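Local coordinates for protein trichothecene 3-O-acetyltransferase (Gibberella zeae, PDB 2RKV) that transfers an acetyl group from acetyl coenzyme A to the 3-hydroxyl of trichothecene mycotoxins, probably including T-2, as a BAHD-superfamily acyltransferase, at residues A2-P14 and E63-P77. Sequence-based numbering, arbitrary orientation.
Sequences AFKIQLDTLGQLP and EGISEGNTGTSFIVP
Lys-4 rises over one face of the Phe-74 ring. With CG anti to the backbone N (chi1 -175°), its extended chain starts with CG beside CD2 of the ring and carries CE over the centre, 3.8 Å from the centroid, in a CH-pi contact; NZ stands higher above the same face, 4.8 Å from the centroid, as a cation-pi partner. NZ also forms a salt bridge with Glu-63, 2.7 Å from OE2, on its syn side. Ile-75, which buries the most surface here, faces the other way: its CG1 meets Leu-7 CD2 at 3.7 Å, and its CG2 touches Phe-3 CE1. The Phe-3 ring takes Pro-77 CG over one face and the carbonyl oxygen of Ile-75 at its edge. The backbones of Ile-5 and Ile-75 form an antiparallel hydrogen-bonded pair, with Ile-75 N 2.7 Å from Ile-5 O, and their side chains share the sheet face opposite to Phe-74. Farther along, the Gln-12 amide grips the backbone of Ser-73 twice, OE1 accepting from Ser-73 N at 2.9 Å and NE2 donating to Ser-73 O at 3.2 Å; that oxygen also receives Leu-7 N. Strand 5-6 thus edges a small antiparallel sheet, with 72-76 central and 59-63 beyond, while 3-10 turn 10-12 packs Leu-10 on helix 340-356.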
loop_
_atom_site.group_PDB
_atom_site.type_symbol
_atom_site.label_atom_id
_atom_site.label_comp_id
_atom_site.label_asym_id
_atom_site.label_seq_id
_atom_site.Cartn_x
_atom_site.Cartn_y
_atom_site.Cartn_z
ATOM N N ALA A 2 13.432 -13.241 -23.405
ATOM C CA ALA A 2 12.401 -12.226 -23.778
ATOM C C ALA A 2 11.066 -12.529 -23.108
ATOM O O ALA A 2 10.774 -13.670 -22.730
ATOM C CB ALA A 2 12.231 -12.147 -25.297
ATOM N N PHE A 3 10.265 -11.483 -22.948
ATOM C CA PHE A 3 8.946 -11.605 -22.371
ATOM C C PHE A 3 8.167 -10.342 -22.701
ATOM O O PHE A 3 8.743 -9.272 -22.902
ATOM C CB PHE A 3 9.003 -11.847 -20.851
ATOM C CG PHE A 3 9.973 -10.954 -20.122
ATOM C CD1 PHE A 3 9.595 -9.679 -19.703
ATOM C CD2 PHE A 3 11.265 -11.402 -19.832
ATOM C CE1 PHE A 3 10.503 -8.856 -19.018
ATOM C CE2 PHE A 3 12.175 -10.582 -19.147
ATOM C CZ PHE A 3 11.792 -9.309 -18.747
ATOM N N LYS A 4 6.856 -10.494 -22.792
ATOM C CA LYS A 4 5.966 -9.370 -23.016
ATOM C C LYS A 4 4.674 -9.706 -22.297
ATOM O O LYS A 4 3.763 -10.313 -22.861
ATOM C CB LYS A 4 5.731 -9.112 -24.508
ATOM C CG LYS A 4 4.904 -7.849 -24.740
ATOM C CD LYS A 4 4.936 -7.362 -26.173
ATOM C CE LYS A 4 4.232 -6.012 -26.263
ATOM N NZ LYS A 4 4.374 -5.378 -27.600
ATOM N N ILE A 5 4.623 -9.310 -21.031
ATOM C CA ILE A 5 3.548 -9.739 -20.156
ATOM C C ILE A 5 2.582 -8.581 -19.984
ATOM O O ILE A 5 2.916 -7.580 -19.346
ATOM C CB ILE A 5 4.100 -10.199 -18.775
ATOM C CG1 ILE A 5 5.161 -11.300 -18.966
ATOM C CG2 ILE A 5 2.961 -10.633 -17.846
ATOM C CD1 ILE A 5 5.914 -11.696 -17.682
ATOM N N GLN A 6 1.389 -8.718 -20.556
ATOM C CA GLN A 6 0.374 -7.672 -20.403
ATOM C C GLN A 6 0.050 -7.492 -18.921
ATOM O O GLN A 6 -0.103 -8.473 -18.192
ATOM C CB GLN A 6 -0.884 -8.031 -21.183
ATOM C CG GLN A 6 -1.873 -6.874 -21.299
ATOM C CD GLN A 6 -2.973 -7.125 -22.305
ATOM O OE1 GLN A 6 -4.146 -6.850 -22.037
ATOM N NE2 GLN A 6 -2.611 -7.659 -23.464
ATOM N N LEU A 7 -0.036 -6.239 -18.465
ATOM C CA LEU A 7 -0.421 -5.983 -17.080
ATOM C C LEU A 7 -1.820 -6.506 -16.815
ATOM O O LEU A 7 -2.627 -6.644 -17.739
ATOM C CB LEU A 7 -0.397 -4.482 -16.778
ATOM C CG LEU A 7 0.934 -3.726 -16.775
ATOM C CD1 LEU A 7 0.805 -2.490 -15.894
ATOM C CD2 LEU A 7 2.079 -4.575 -16.317
ATOM N N ASP A 8 -2.107 -6.774 -15.535
ATOM C CA ASP A 8 -3.484 -6.994 -15.104
ATOM C C ASP A 8 -4.342 -5.885 -15.688
ATOM O O ASP A 8 -3.904 -4.733 -15.766
ATOM C CB ASP A 8 -3.575 -6.916 -13.576
ATOM C CG ASP A 8 -2.872 -8.067 -12.895
ATOM O OD1 ASP A 8 -3.463 -9.165 -12.837
ATOM O OD2 ASP A 8 -1.752 -7.853 -12.390
ATOM N N THR A 9 -5.564 -6.224 -16.087
ATOM C CA THR A 9 -6.482 -5.190 -16.577
ATOM C C THR A 9 -6.687 -4.089 -15.527
ATOM O O THR A 9 -6.703 -2.901 -15.861
ATOM C CB THR A 9 -7.799 -5.803 -17.073
ATOM O OG1 THR A 9 -7.493 -6.725 -18.133
ATOM C CG2 THR A 9 -8.739 -4.714 -17.607
ATOM N N LEU A 10 -6.791 -4.490 -14.262
ATOM C CA LEU A 10 -6.915 -3.543 -13.157
ATOM C C LEU A 10 -5.679 -2.654 -13.036
ATOM O O LEU A 10 -5.776 -1.509 -12.572
ATOM C CB LEU A 10 -7.171 -4.284 -11.840
ATOM C CG LEU A 10 -8.486 -5.063 -11.741
ATOM C CD1 LEU A 10 -8.481 -5.921 -10.473
ATOM C CD2 LEU A 10 -9.673 -4.105 -11.754
ATOM N N GLY A 11 -4.527 -3.175 -13.462
ATOM C CA GLY A 11 -3.271 -2.419 -13.436
ATOM C C GLY A 11 -3.138 -1.418 -14.575
ATOM O O GLY A 11 -2.148 -0.675 -14.653
ATOM N N GLN A 12 -4.117 -1.405 -15.479
ATOM C CA GLN A 12 -4.131 -0.413 -16.540
ATOM C C GLN A 12 -4.790 0.889 -16.039
ATOM O O GLN A 12 -4.889 1.843 -16.797
ATOM C CB GLN A 12 -4.827 -0.941 -17.809
ATOM C CG GLN A 12 -4.379 -2.343 -18.290
ATOM C CD GLN A 12 -3.049 -2.355 -19.061
ATOM O OE1 GLN A 12 -2.495 -1.310 -19.407
ATOM N NE2 GLN A 12 -2.546 -3.557 -19.340
ATOM N N LEU A 13 -5.243 0.911 -14.778
ATOM C CA LEU A 13 -5.752 2.146 -14.137
ATOM C C LEU A 13 -4.689 3.242 -14.222
ATOM O O LEU A 13 -3.537 3.022 -13.811
ATOM C CB LEU A 13 -6.133 1.906 -12.668
ATOM C CG LEU A 13 -7.449 1.181 -12.365
ATOM C CD1 LEU A 13 -7.472 0.625 -10.941
ATOM C CD2 LEU A 13 -8.632 2.105 -12.604
ATOM N N PRO A 14 -5.054 4.419 -14.777
ATOM C CA PRO A 14 -4.101 5.526 -14.973
ATOM C C PRO A 14 -3.342 5.940 -13.709
ATOM O O PRO A 14 -2.150 6.263 -13.783
ATOM C CB PRO A 14 -5.001 6.678 -15.432
ATOM C CG PRO A 14 -6.131 6.004 -16.110
ATOM C CD PRO A 14 -6.396 4.768 -15.289
ATOM N N GLU A 63 2.026 0.998 -24.773
ATOM C CA GLU A 63 1.978 1.104 -26.226
ATOM C C GLU A 63 0.544 1.362 -26.702
ATOM O O GLU A 63 -0.409 1.196 -25.926
ATOM C CB GLU A 63 2.533 -0.163 -26.877
ATOM C CG GLU A 63 1.720 -1.413 -26.623
ATOM C CD GLU A 63 2.387 -2.655 -27.190
ATOM O OE1 GLU A 63 1.707 -3.376 -27.945
ATOM O OE2 GLU A 63 3.584 -2.890 -26.899
ATOM N N GLY A 64 0.406 1.780 -27.963
ATOM C CA GLY A 64 -0.900 2.027 -28.575
ATOM C C GLY A 64 -1.617 3.265 -28.063
ATOM O O GLY A 64 -2.842 3.365 -28.172
ATOM N N ILE A 65 -0.863 4.202 -27.495
ATOM C CA ILE A 65 -1.440 5.445 -26.975
ATOM C C ILE A 65 -1.752 6.403 -28.122
ATOM O O ILE A 65 -0.940 6.583 -29.038
ATOM C CB ILE A 65 -0.508 6.130 -25.937
ATOM C CG1 ILE A 65 -0.382 5.255 -24.690
ATOM C CG2 ILE A 65 -1.012 7.539 -25.568
ATOM C CD1 ILE A 65 0.768 5.629 -23.782
ATOM N N SER A 66 -2.939 7.002 -28.068
ATOM C CA SER A 66 -3.324 8.059 -28.994
ATOM C C SER A 66 -4.425 8.898 -28.355
ATOM O O SER A 66 -4.775 8.695 -27.189
ATOM C CB SER A 66 -3.789 7.479 -30.336
ATOM O OG SER A 66 -5.001 6.764 -30.199
ATOM N N GLU A 67 -4.969 9.843 -29.114
ATOM C CA GLU A 67 -6.076 10.658 -28.618
ATOM C C GLU A 67 -7.261 9.749 -28.291
ATOM O O GLU A 67 -7.688 8.947 -29.126
ATOM C CB GLU A 67 -6.453 11.725 -29.643
ATOM C CG GLU A 67 -5.345 12.762 -29.875
ATOM C CD GLU A 67 -4.326 12.367 -30.949
ATOM O OE1 GLU A 67 -4.360 11.221 -31.462
ATOM O OE2 GLU A 67 -3.472 13.219 -31.274
ATOM N N GLY A 68 -7.763 9.843 -27.062
ATOM C CA GLY A 68 -8.851 8.963 -26.611
ATOM C C GLY A 68 -8.525 7.468 -26.587
ATOM O O GLY A 68 -9.426 6.621 -26.648
ATOM N N ASN A 69 -7.237 7.136 -26.500
ATOM C CA ASN A 69 -6.804 5.753 -26.294
ATOM C C ASN A 69 -5.596 5.757 -25.376
ATOM O O ASN A 69 -4.508 6.181 -25.766
ATOM C CB ASN A 69 -6.488 5.057 -27.618
ATOM C CG ASN A 69 -6.279 3.553 -27.465
ATOM O OD1 ASN A 69 -5.721 3.072 -26.474
ATOM N ND2 ASN A 69 -6.723 2.800 -28.467
ATOM N N THR A 70 -5.796 5.303 -24.143
ATOM C CA THR A 70 -4.757 5.405 -23.121
ATOM C C THR A 70 -3.731 4.277 -23.244
ATOM O O THR A 70 -2.772 4.218 -22.480
ATOM C CB THR A 70 -5.351 5.479 -21.688
ATOM O OG1 THR A 70 -6.310 4.433 -21.505
ATOM C CG2 THR A 70 -6.042 6.836 -21.461
ATOM N N GLY A 71 -3.944 3.408 -24.226
ATOM C CA GLY A 71 -2.996 2.348 -24.560
ATOM C C GLY A 71 -3.034 1.170 -23.605
ATOM O O GLY A 71 -3.925 1.063 -22.761
ATOM N N THR A 72 -2.054 0.285 -23.757
ATOM C CA THR A 72 -1.963 -0.946 -22.974
ATOM C C THR A 72 -0.511 -1.107 -22.569
ATOM O O THR A 72 0.393 -0.969 -23.413
ATOM C CB THR A 72 -2.413 -2.175 -23.811
ATOM O OG1 THR A 72 -3.741 -1.958 -24.298
ATOM C CG2 THR A 72 -2.388 -3.470 -22.984
ATOM N N SER A 73 -0.291 -1.394 -21.286
ATOM C CA SER A 73 1.061 -1.578 -20.754
ATOM C C SER A 73 1.413 -3.046 -20.564
ATOM O O SER A 73 0.546 -3.878 -20.274
ATOM C CB SER A 73 1.242 -0.821 -19.437
ATOM O OG SER A 73 1.251 0.579 -19.672
ATOM N N PHE A 74 2.705 -3.322 -20.718
ATOM C CA PHE A 74 3.257 -4.671 -20.680
ATOM C C PHE A 74 4.536 -4.624 -19.851
ATOM O O PHE A 74 5.231 -3.604 -19.838
ATOM C CB PHE A 74 3.623 -5.151 -22.094
ATOM C CG PHE A 74 2.444 -5.295 -23.032
ATOM C CD1 PHE A 74 1.901 -4.182 -23.678
ATOM C CD2 PHE A 74 1.897 -6.551 -23.295
ATOM C CE1 PHE A 74 0.801 -4.319 -24.552
ATOM C CE2 PHE A 74 0.803 -6.696 -24.165
ATOM C CZ PHE A 74 0.258 -5.571 -24.793
ATOM N N ILE A 75 4.854 -5.728 -19.182
ATOM C CA ILE A 75 6.191 -5.918 -18.610
ATOM C C ILE A 75 7.086 -6.480 -19.712
ATOM O O ILE A 75 6.800 -7.534 -20.290
ATOM C CB ILE A 75 6.189 -6.873 -17.388
ATOM C CG1 ILE A 75 5.348 -6.271 -16.252
ATOM C CG2 ILE A 75 7.621 -7.142 -16.916
ATOM C CD1 ILE A 75 4.980 -7.260 -15.137
ATOM N N VAL A 76 8.159 -5.758 -20.004
ATOM C CA VAL A 76 9.071 -6.120 -21.090
ATOM C C VAL A 76 10.516 -6.011 -20.591
ATOM O O VAL A 76 10.767 -5.420 -19.551
ATOM C CB VAL A 76 8.837 -5.229 -22.349
ATOM C CG1 VAL A 76 7.443 -5.459 -22.903
ATOM C CG2 VAL A 76 9.041 -3.743 -22.027
ATOM N N PRO A 77 11.475 -6.608 -21.316
ATOM C CA PRO A 77 12.854 -6.549 -20.824
ATOM C C PRO A 77 13.381 -5.124 -20.592
ATOM O O PRO A 77 12.927 -4.164 -21.226
ATOM C CB PRO A 77 13.649 -7.273 -21.917
ATOM C CG PRO A 77 12.646 -8.198 -22.556
ATOM C CD PRO A 77 11.362 -7.395 -22.559
#